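Local coordinates for putative glycosyltransferase (GalT1) (Streptococcus parasanguinis FW213, PDB 5HEC), which is the C-terminal half of a longer protein and probably acts as a nucleotide-sugar-dependent glycosyltransferase of family 2, transferring a sugar to an acceptor, at residues A[87-92]-A[170-175]; A[119-124]-A[213-218]; A[165-170]-A[189-194]. One frame throughout, in Å; residues are numbered along the deposited sequence.

The three contacts lie in and beside the GT-A domain of a chain that is the C-terminal half of a longer protein and ends in three helices. Contacts 1 and 2 share a mixed sheet, where strands 171-174 and 116-125 are neighbours, and their centres lie about 16 Å apart. Contact 3, centred about 12 Å from the centre of contact 1 and 15 Å from that of contact 2, shares Thr170 with contact 1. Along the chain the segments run 87-92, 119-124, 165-170, 170-175, 189-194 and 213-218: contact 3 nests inside the loop closed by contact 2, whereas contact 1 crosses both. The sheet contacts join distant strands; contact 3, through Asp192, connects loop 189-194 to helices 231-248 and 253-272.

Contact 1: residues A[87-92]-A[170-175]; sequences YITFVD and TKLFKA
Leu172 fills the hollow between Tyr87 and Thr89: with CG anti to the backbone N (chi1 -175°), CD1 rests 3.8 Å from Tyr87 CB and 3.9 Å from Thr89 CB. Strands 87-90 and 171-174, antiparallel neighbours, belong to the mixed sheet of the GT-A domain. Ile88 and Phe173 form a hydrogen-bonded pair, Ile88 N to Phe173 O at 2.7 Å and Phe173 N to Ile88 O at 2.9 Å. On the Ile88/Phe173 face, the Phe173 side chain crosses that of Phe90 at about a right angle, bringing its CE2 to the edge of the Phe90 ring, 4.1 Å from Phe90 CE2. Past the Ile88-Phe173 pair the backbone bonding lapses, and Thr89 OG1 donates to Lys171 O instead, at 2.6 Å from 40° above the carbonyl plane. A water bridges Phe90 N and Lys171 O. Tyr87 and Lys174 lie side by side, and their polar ends have outside partners, Tyr87 OH with Glu5 and Lys174 NZ in a salt bridge with Asp115. Strand 7-13 continues the sheet beyond 87-90 and strand 116-125 beyond 171-174, while Leu109 of helix 101-110 packs on Tyr87 and Leu172.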
loop_
_atom_site.group_PDB
_atom_site.type_symbol
_atom_site.label_atom_id
_atom_site.label_comp_id
_atom_site.label_asym_id
_atom_site.label_seq_id
_atom_site.Cartn_x
_atom_site.Cartn_y
_atom_site.Cartn_z
ATOM N N TYR A 87 28.760 -8.339 -9.707
ATOM C CA TYR A 87 27.702 -8.977 -8.925
ATOM C C TYR A 87 27.559 -8.299 -7.579
ATOM O O TYR A 87 28.490 -7.637 -7.100
ATOM C CB TYR A 87 27.989 -10.467 -8.759
ATOM C CG TYR A 87 28.234 -11.143 -10.081
ATOM C CD1 TYR A 87 29.522 -11.232 -10.601
ATOM C CD2 TYR A 87 27.181 -11.663 -10.833
ATOM C CE1 TYR A 87 29.766 -11.833 -11.820
ATOM C CE2 TYR A 87 27.414 -12.279 -12.071
ATOM C CZ TYR A 87 28.715 -12.358 -12.550
ATOM O OH TYR A 87 28.988 -12.951 -13.758
ATOM N N ILE A 88 26.387 -8.438 -6.978
ATOM C CA ILE A 88 26.131 -7.839 -5.665
ATOM C C ILE A 88 25.486 -8.853 -4.732
ATOM O O ILE A 88 24.586 -9.582 -5.129
ATOM C CB ILE A 88 25.217 -6.592 -5.777
ATOM C CG1 ILE A 88 25.978 -5.430 -6.421
ATOM C CG2 ILE A 88 24.667 -6.190 -4.390
ATOM C CD1 ILE A 88 25.171 -4.173 -6.535
ATOM N N THR A 89 25.949 -8.914 -3.493
ATOM C CA THR A 89 25.357 -9.838 -2.542
ATOM C C THR A 89 25.314 -9.145 -1.179
ATOM O O THR A 89 26.062 -8.192 -0.950
ATOM C CB THR A 89 26.143 -11.166 -2.520
ATOM O OG1 THR A 89 25.401 -12.169 -1.815
ATOM C CG2 THR A 89 27.515 -10.990 -1.889
ATOM N N PHE A 90 24.412 -9.568 -0.295
ATOM C CA PHE A 90 24.315 -8.948 1.035
ATOM C C PHE A 90 24.658 -9.935 2.145
ATOM O O PHE A 90 24.235 -11.087 2.106
ATOM C CB PHE A 90 22.907 -8.386 1.290
ATOM C CG PHE A 90 22.453 -7.405 0.258
ATOM C CD1 PHE A 90 22.727 -6.056 0.399
ATOM C CD2 PHE A 90 21.750 -7.837 -0.870
ATOM C CE1 PHE A 90 22.302 -5.146 -0.570
ATOM C CE2 PHE A 90 21.323 -6.944 -1.832
ATOM C CZ PHE A 90 21.606 -5.594 -1.691
ATOM N N VAL A 91 25.421 -9.482 3.133
ATOM C CA VAL A 91 25.646 -10.263 4.350
ATOM C C VAL A 91 25.319 -9.405 5.568
ATOM O O VAL A 91 25.811 -8.282 5.678
ATOM C CB VAL A 91 27.109 -10.773 4.460
ATOM C CG1 VAL A 91 27.342 -11.432 5.801
ATOM C CG2 VAL A 91 27.415 -11.745 3.347
ATOM N N ASP A 92 24.493 -9.917 6.477
ATOM C CA ASP A 92 24.232 -9.195 7.723
ATOM C C ASP A 92 25.375 -9.406 8.727
ATOM O O ASP A 92 25.887 -10.521 8.881
ATOM C CB ASP A 92 22.892 -9.616 8.323
ATOM C CG ASP A 92 21.717 -9.051 7.546
ATOM O OD1 ASP A 92 21.907 -8.017 6.842
ATOM O OD2 ASP A 92 20.604 -9.624 7.638
ATOM N N THR A 170 22.025 -14.510 1.247
ATOM C CA THR A 170 22.005 -15.848 0.601
ATOM C C THR A 170 21.780 -15.758 -0.909
ATOM O O THR A 170 21.508 -16.765 -1.559
ATOM C CB THR A 170 20.938 -16.839 1.196
ATOM O OG1 THR A 170 19.654 -16.670 0.569
ATOM C CG2 THR A 170 20.823 -16.711 2.724
ATOM N N LYS A 171 21.919 -14.563 -1.475
ATOM C CA LYS A 171 21.582 -14.378 -2.877
ATOM C C LYS A 171 22.652 -13.588 -3.618
ATOM O O LYS A 171 23.237 -12.648 -3.084
ATOM C CB LYS A 171 20.219 -13.694 -3.000
ATOM C CG LYS A 171 19.087 -14.469 -2.302
ATOM C CD LYS A 171 17.925 -13.569 -1.922
ATOM C CE LYS A 171 16.839 -14.345 -1.195
ATOM N NZ LYS A 171 17.255 -14.838 0.154
ATOM N N LEU A 172 22.916 -13.985 -4.854
ATOM C CA LEU A 172 23.908 -13.298 -5.667
ATOM C C LEU A 172 23.220 -12.711 -6.884
ATOM O O LEU A 172 22.604 -13.429 -7.682
ATOM C CB LEU A 172 25.032 -14.253 -6.071
ATOM C CG LEU A 172 26.207 -13.669 -6.836
ATOM C CD1 LEU A 172 27.024 -12.742 -5.926
ATOM C CD2 LEU A 172 27.068 -14.804 -7.413
ATOM N N PHE A 173 23.312 -11.393 -7.004
ATOM C CA PHE A 173 22.595 -10.638 -8.025
ATOM C C PHE A 173 23.541 -10.055 -9.059
ATOM O O PHE A 173 24.552 -9.450 -8.694
ATOM C CB PHE A 173 21.810 -9.483 -7.401
ATOM C CG PHE A 173 20.811 -9.904 -6.368
ATOM C CD1 PHE A 173 19.540 -10.338 -6.742
ATOM C CD2 PHE A 173 21.127 -9.842 -5.013
ATOM C CE1 PHE A 173 18.607 -10.717 -5.782
ATOM C CE2 PHE A 173 20.191 -10.210 -4.052
ATOM C CZ PHE A 173 18.943 -10.656 -4.433
ATOM N N LYS A 174 23.209 -10.217 -10.338
ATOM C CA LYS A 174 23.857 -9.410 -11.365
ATOM C C LYS A 174 23.644 -7.962 -11.001
ATOM O O LYS A 174 22.545 -7.588 -10.611
ATOM C CB LYS A 174 23.287 -9.704 -12.755
ATOM C CG LYS A 174 23.901 -10.923 -13.399
ATOM C CD LYS A 174 23.474 -11.057 -14.831
ATOM C CE LYS A 174 23.987 -12.360 -15.395
ATOM N NZ LYS A 174 23.267 -12.735 -16.657
ATOM N N ALA A 175 24.681 -7.143 -11.123
ATOM C CA ALA A 175 24.596 -5.755 -10.666
ATOM C C ALA A 175 23.607 -4.925 -11.493
ATOM O O ALA A 175 22.941 -4.031 -10.964
ATOM C CB ALA A 175 25.975 -5.108 -10.681
HETATM O O HOH W 1 22.436 -11.123 -0.725
#

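Contact 2: residues A[119-124]-A[213-218]; sequences CNFNSF and YYYSQR
Phe121 holds CG between its backbone N and carbonyl carbon (chi1 66°), while Tyr215 has CG anti to the N (chi1 -178°); these two torsions lay the side chains alongside each other, pointing the same way. The strands that carry them form a parallel beta pair in the mixed sheet of the GT-A fold. Phe121 CD1 lies 3.7 Å from Tyr215 CB, and the two rings meet obliquely, centroids 5.8 Å apart and planes at 47°. At the foot of this aromatic patch Phe121 CB touches the Tyr213 ring, 4.0 Å from CD1. The opposite face of the sheet bears Asn122, Tyr214, Phe124 and Ser216. There Asn122 CB packs obliquely on the Tyr214 ring, 3.7 Å from CE1, and the Phe131 ring makes edge-to-face pairs with Tyr214 and Phe124.

Four backbone bonds join the strands in the zigzag of a parallel ladder. Asn122 N donates to Tyr213 O at 2.8 Å, and Asn122 O receives Tyr215 N at 2.8 Å, so Asn122 is gripped at both its amide and its carbonyl. The hydroxyls of Tyr213 and Tyr214 have partners outside the two strands: Tyr214 OH bonds Glu98, and Tyr213 OH bonds Asp95 as well as Asp92 N. Ser216 N also bonds Asp95, which follows Asp92 and Asp94, whose Asp-X-Asp spacing is consistent with the DXD motif of GT-A glycosyltransferases. Farther along the ladder, Phe124 N reaches Tyr215 O at 3.0 Å from above the carbonyl plane. The last rung is Gln217 N to Phe124 O, 2.8 Å long.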
loop_
_atom_site.group_PDB
_atom_site.type_symbol
_atom_site.label_atom_id
_atom_site.label_comp_id
_atom_site.label_asym_id
_atom_site.label_seq_id
_atom_site.Cartn_x
_atom_site.Cartn_y
_atom_site.Cartn_z
ATOM N N CYS A 119 20.952 -19.432 -2.255
ATOM C CA CYS A 119 21.133 -20.646 -1.472
ATOM C C CYS A 119 20.274 -20.543 -0.217
ATOM O O CYS A 119 19.540 -19.581 -0.038
ATOM C CB CYS A 119 22.615 -20.874 -1.125
ATOM S SG CYS A 119 23.308 -19.732 0.105
ATOM N N ASN A 120 20.360 -21.542 0.643
ATOM C CA ASN A 120 19.547 -21.570 1.846
ATOM C C ASN A 120 20.398 -21.133 3.039
ATOM O O ASN A 120 21.540 -20.695 2.877
ATOM C CB ASN A 120 18.968 -22.973 2.053
ATOM C CG ASN A 120 17.576 -22.956 2.657
ATOM O OD1 ASN A 120 17.266 -22.134 3.524
ATOM N ND2 ASN A 120 16.728 -23.876 2.209
ATOM N N PHE A 121 19.857 -21.249 4.236
ATOM C CA PHE A 121 20.641 -20.924 5.423
ATOM C C PHE A 121 20.340 -21.933 6.524
ATOM O O PHE A 121 19.262 -22.509 6.559
ATOM C CB PHE A 121 20.350 -19.479 5.909
ATOM C CG PHE A 121 18.945 -19.283 6.414
ATOM C CD1 PHE A 121 18.627 -19.529 7.744
ATOM C CD2 PHE A 121 17.936 -18.893 5.553
ATOM C CE1 PHE A 121 17.322 -19.376 8.204
ATOM C CE2 PHE A 121 16.634 -18.744 6.000
ATOM C CZ PHE A 121 16.324 -18.982 7.323
ATOM N N ASN A 122 21.293 -22.133 7.424
ATOM C CA ASN A 122 21.025 -22.823 8.683
ATOM C C ASN A 122 21.097 -21.804 9.804
ATOM O O ASN A 122 21.393 -20.637 9.570
ATOM C CB ASN A 122 22.009 -23.969 8.909
ATOM C CG ASN A 122 21.634 -25.209 8.129
ATOM O OD1 ASN A 122 20.455 -25.556 8.047
ATOM N ND2 ASN A 122 22.623 -25.876 7.544
ATOM N N SER A 123 20.812 -22.214 11.025
ATOM C CA SER A 123 20.809 -21.236 12.105
ATOM C C SER A 123 21.824 -21.575 13.192
ATOM O O SER A 123 22.299 -22.705 13.298
ATOM C CB SER A 123 19.410 -21.104 12.704
ATOM O OG SER A 123 18.851 -22.377 12.918
ATOM N N PHE A 124 22.186 -20.551 13.949
ATOM C CA PHE A 124 23.034 -20.696 15.111
ATOM C C PHE A 124 22.342 -20.032 16.284
ATOM O O PHE A 124 22.060 -18.843 16.239
ATOM C CB PHE A 124 24.400 -20.076 14.874
ATOM C CG PHE A 124 25.359 -20.283 16.010
ATOM C CD1 PHE A 124 25.927 -21.531 16.230
ATOM C CD2 PHE A 124 25.692 -19.234 16.863
ATOM C CE1 PHE A 124 26.799 -21.733 17.276
ATOM C CE2 PHE A 124 26.579 -19.428 17.918
ATOM C CZ PHE A 124 27.135 -20.682 18.119
ATOM N N TYR A 213 24.947 -20.344 4.716
ATOM C CA TYR A 213 24.841 -19.095 5.423
ATOM C C TYR A 213 24.274 -19.430 6.783
ATOM O O TYR A 213 23.314 -20.205 6.876
ATOM C CB TYR A 213 23.936 -18.128 4.658
ATOM C CG TYR A 213 23.814 -16.738 5.244
ATOM C CD1 TYR A 213 22.946 -16.480 6.301
ATOM C CD2 TYR A 213 24.525 -15.687 4.708
ATOM C CE1 TYR A 213 22.811 -15.221 6.817
ATOM C CE2 TYR A 213 24.410 -14.416 5.221
ATOM C CZ TYR A 213 23.549 -14.187 6.280
ATOM O OH TYR A 213 23.422 -12.918 6.791
ATOM N N TYR A 214 24.857 -18.867 7.837
ATOM C CA TYR A 214 24.331 -19.112 9.177
ATOM C C TYR A 214 23.653 -17.887 9.773
ATOM O O TYR A 214 24.260 -16.823 9.951
ATOM C CB TYR A 214 25.443 -19.624 10.092
ATOM C CG TYR A 214 25.910 -20.985 9.641
ATOM C CD1 TYR A 214 25.178 -22.125 9.946
ATOM C CD2 TYR A 214 27.054 -21.126 8.866
ATOM C CE1 TYR A 214 25.592 -23.378 9.518
ATOM C CE2 TYR A 214 27.468 -22.366 8.425
ATOM C CZ TYR A 214 26.735 -23.485 8.758
ATOM O OH TYR A 214 27.151 -24.716 8.329
ATOM N N TYR A 215 22.369 -18.064 10.053
ATOM C CA TYR A 215 21.528 -17.015 10.599
ATOM C C TYR A 215 21.657 -17.010 12.105
ATOM O O TYR A 215 21.177 -17.933 12.769
ATOM C CB TYR A 215 20.072 -17.237 10.195
ATOM C CG TYR A 215 19.117 -16.174 10.681
ATOM C CD1 TYR A 215 18.410 -16.329 11.872
ATOM C CD2 TYR A 215 18.911 -15.014 9.939
ATOM C CE1 TYR A 215 17.523 -15.354 12.311
ATOM C CE2 TYR A 215 18.031 -14.038 10.364
ATOM C CZ TYR A 215 17.334 -14.211 11.550
ATOM O OH TYR A 215 16.459 -13.230 11.959
ATOM N N SER A 216 22.316 -16.000 12.658
ATOM C CA SER A 216 22.421 -15.941 14.112
ATOM C C SER A 216 21.064 -15.668 14.759
ATOM O O SER A 216 20.397 -14.700 14.434
ATOM C CB SER A 216 23.416 -14.880 14.540
ATOM O OG SER A 216 23.164 -14.502 15.873
ATOM N N GLN A 217 20.675 -16.523 15.693
ATOM C CA GLN A 217 19.360 -16.441 16.316
ATOM C C GLN A 217 19.460 -16.169 17.817
ATOM O O GLN A 217 20.237 -16.822 18.514
ATOM C CB GLN A 217 18.605 -17.745 16.072
ATOM C CG GLN A 217 17.128 -17.677 16.295
ATOM C CD GLN A 217 16.514 -19.061 16.349
ATOM O OE1 GLN A 217 17.193 -20.039 16.682
ATOM N NE2 GLN A 217 15.229 -19.157 16.009
ATOM N N ARG A 218 18.670 -15.219 18.313
ATOM C CA ARG A 218 18.663 -14.901 19.745
ATOM C C ARG A 218 17.329 -14.357 20.233
ATOM O O ARG A 218 17.130 -14.193 21.439
ATOM C CB ARG A 218 19.764 -13.899 20.066
ATOM C CG ARG A 218 20.042 -12.937 18.936
ATOM C CD ARG A 218 21.238 -12.066 19.246
ATOM N NE ARG A 218 21.251 -10.889 18.388
ATOM C CZ ARG A 218 21.898 -10.808 17.230
ATOM N NH1 ARG A 218 22.622 -11.832 16.787
ATOM N NH2 ARG A 218 21.830 -9.687 16.524
#

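Contact 3: residues A[165-170]-A[189-194]; sequences FTFSPT and REDDAT
Ser168 and Asp191 carry the polar part of this contact, which joins the end of helix 161-166 in the GT-A domain to the loop before helix 195-201. Two hydrogen bonds converge on Asp191 OD2, from Ser168 N at 2.9 Å and from Ser168 OG at 3.0 Å. Both donors come from the same face of the carboxylate, the amide 71° out of its plane. Ser168 OG sits between its own N and carbonyl carbon (chi1 64°), which lets hydroxyl and amide grip one oxygen and limits the rotation of the aspartate. The van der Waals part is built on Thr166. Its O lies 3.1 Å from Asp191 CB, and its methyl CG2 lies 3.5 Å from Asp192 OD1 and 3.8 Å from Arg189 NH2. Within 189-194, Arg189 NH2 and Asp192 OD2 form a salt bridge at 3.2 Å, of charges alone, because the oxygen lies well out of the guanidinium plane. Asp192 also accepts a hydrogen bond from Asn237 and forms salt bridges with Arg241 and Arg262, which ties the loop to helices 231-248 and 253-272. Within 165-170, Pro169 CD lies 3.4 Å above the centre of the Phe167 ring.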
loop_
_atom_site.group_PDB
_atom_site.type_symbol
_atom_site.label_atom_id
_atom_site.label_comp_id
_atom_site.label_asym_id
_atom_site.label_seq_id
_atom_site.Cartn_x
_atom_site.Cartn_y
_atom_site.Cartn_z
ATOM N N PHE A 165 11.587 -14.138 0.042
ATOM C CA PHE A 165 11.138 -12.776 -0.235
ATOM C C PHE A 165 11.612 -11.753 0.782
ATOM O O PHE A 165 11.893 -10.608 0.425
ATOM C CB PHE A 165 9.610 -12.716 -0.321
ATOM C CG PHE A 165 9.037 -13.499 -1.463
ATOM C CD1 PHE A 165 9.115 -13.018 -2.757
ATOM C CD2 PHE A 165 8.403 -14.710 -1.241
ATOM C CE1 PHE A 165 8.589 -13.734 -3.812
ATOM C CE2 PHE A 165 7.867 -15.429 -2.289
ATOM C CZ PHE A 165 7.965 -14.938 -3.581
ATOM N N THR A 166 11.706 -12.145 2.046
ATOM C CA THR A 166 11.926 -11.138 3.067
ATOM C C THR A 166 13.347 -11.138 3.620
ATOM O O THR A 166 13.635 -10.399 4.574
ATOM C CB THR A 166 10.943 -11.317 4.221
ATOM O OG1 THR A 166 11.333 -12.451 4.998
ATOM C CG2 THR A 166 9.531 -11.542 3.682
ATOM N N PHE A 167 14.231 -11.952 3.031
ATOM C CA PHE A 167 15.617 -12.029 3.513
ATOM C C PHE A 167 16.640 -11.693 2.425
ATOM O O PHE A 167 16.834 -12.450 1.470
ATOM C CB PHE A 167 15.903 -13.412 4.100
ATOM C CG PHE A 167 17.115 -13.446 4.995
ATOM C CD1 PHE A 167 17.267 -12.510 6.017
ATOM C CD2 PHE A 167 18.094 -14.411 4.824
ATOM C CE1 PHE A 167 18.393 -12.524 6.847
ATOM C CE2 PHE A 167 19.212 -14.442 5.652
ATOM C CZ PHE A 167 19.366 -13.493 6.667
ATOM N N SER A 168 17.303 -10.556 2.574
ATOM C CA SER A 168 18.231 -10.095 1.543
ATOM C C SER A 168 19.555 -10.893 1.384
ATOM O O SER A 168 20.112 -10.918 0.290
ATOM C CB SER A 168 18.546 -8.603 1.756
ATOM O OG SER A 168 19.209 -8.370 2.979
ATOM N N PRO A 169 20.063 -11.545 2.446
ATOM C CA PRO A 169 21.253 -12.371 2.158
ATOM C C PRO A 169 20.964 -13.721 1.472
ATOM O O PRO A 169 19.805 -14.023 1.191
ATOM C CB PRO A 169 21.864 -12.602 3.553
ATOM C CG PRO A 169 21.386 -11.426 4.366
ATOM C CD PRO A 169 19.955 -11.241 3.886
ATOM N N THR A 170 22.025 -14.510 1.247
ATOM C CA THR A 170 22.005 -15.848 0.601
ATOM C C THR A 170 21.780 -15.758 -0.909
ATOM O O THR A 170 21.508 -16.765 -1.559
ATOM C CB THR A 170 20.938 -16.839 1.196
ATOM O OG1 THR A 170 19.654 -16.670 0.569
ATOM C CG2 THR A 170 20.823 -16.711 2.724
ATOM N N ARG A 189 11.141 -4.197 7.554
ATOM C CA ARG A 189 10.629 -5.077 6.495
ATOM C C ARG A 189 11.022 -4.468 5.139
ATOM O O ARG A 189 10.208 -4.318 4.230
ATOM C CB ARG A 189 9.110 -5.270 6.610
ATOM C CG ARG A 189 8.656 -5.878 7.917
ATOM C CD ARG A 189 9.226 -7.277 8.068
ATOM N NE ARG A 189 8.746 -8.170 7.010
ATOM C CZ ARG A 189 7.617 -8.873 7.074
ATOM N NH1 ARG A 189 6.857 -8.822 8.167
ATOM N NH2 ARG A 189 7.260 -9.652 6.058
ATOM N N GLU A 190 12.282 -4.077 5.030
ATOM C CA GLU A 190 12.742 -3.371 3.846
ATOM C C GLU A 190 13.144 -4.387 2.765
ATOM O O GLU A 190 12.923 -4.132 1.567
ATOM C CB GLU A 190 13.891 -2.407 4.194
ATOM C CG GLU A 190 15.214 -3.043 4.707
ATOM C CD GLU A 190 15.249 -3.365 6.221
ATOM O OE1 GLU A 190 14.291 -3.049 6.977
ATOM O OE2 GLU A 190 16.262 -3.961 6.660
ATOM N N ASP A 191 13.695 -5.533 3.197
ATOM C CA ASP A 191 13.960 -6.681 2.312
ATOM C C ASP A 191 12.669 -7.168 1.657
ATOM O O ASP A 191 12.633 -7.469 0.455
ATOM C CB ASP A 191 14.593 -7.868 3.074
ATOM C CG ASP A 191 15.999 -7.576 3.590
ATOM O OD1 ASP A 191 16.564 -6.529 3.211
ATOM O OD2 ASP A 191 16.547 -8.411 4.374
ATOM N N ASP A 192 11.629 -7.270 2.487
ATOM C CA ASP A 192 10.295 -7.720 2.096
ATOM C C ASP A 192 9.771 -6.911 0.898
ATOM O O ASP A 192 9.058 -7.441 0.041
ATOM C CB ASP A 192 9.375 -7.590 3.323
ATOM C CG ASP A 192 7.932 -8.036 3.076
ATOM O OD1 ASP A 192 7.663 -8.918 2.238
ATOM O OD2 ASP A 192 7.047 -7.491 3.765
ATOM N N ALA A 193 10.159 -5.637 0.847
ATOM C CA ALA A 193 9.676 -4.679 -0.136
ATOM C C ALA A 193 10.533 -4.614 -1.386
ATOM O O ALA A 193 10.140 -3.995 -2.361
ATOM C CB ALA A 193 9.591 -3.275 0.493
ATOM N N THR A 194 11.701 -5.245 -1.367
ATOM C CA THR A 194 12.707 -4.958 -2.393
ATOM C C THR A 194 13.192 -6.180 -3.181
ATOM O O THR A 194 13.320 -6.106 -4.393
ATOM C CB THR A 194 13.938 -4.266 -1.757
ATOM O OG1 THR A 194 13.496 -3.199 -0.910
ATOM C CG2 THR A 194 14.875 -3.703 -2.813
#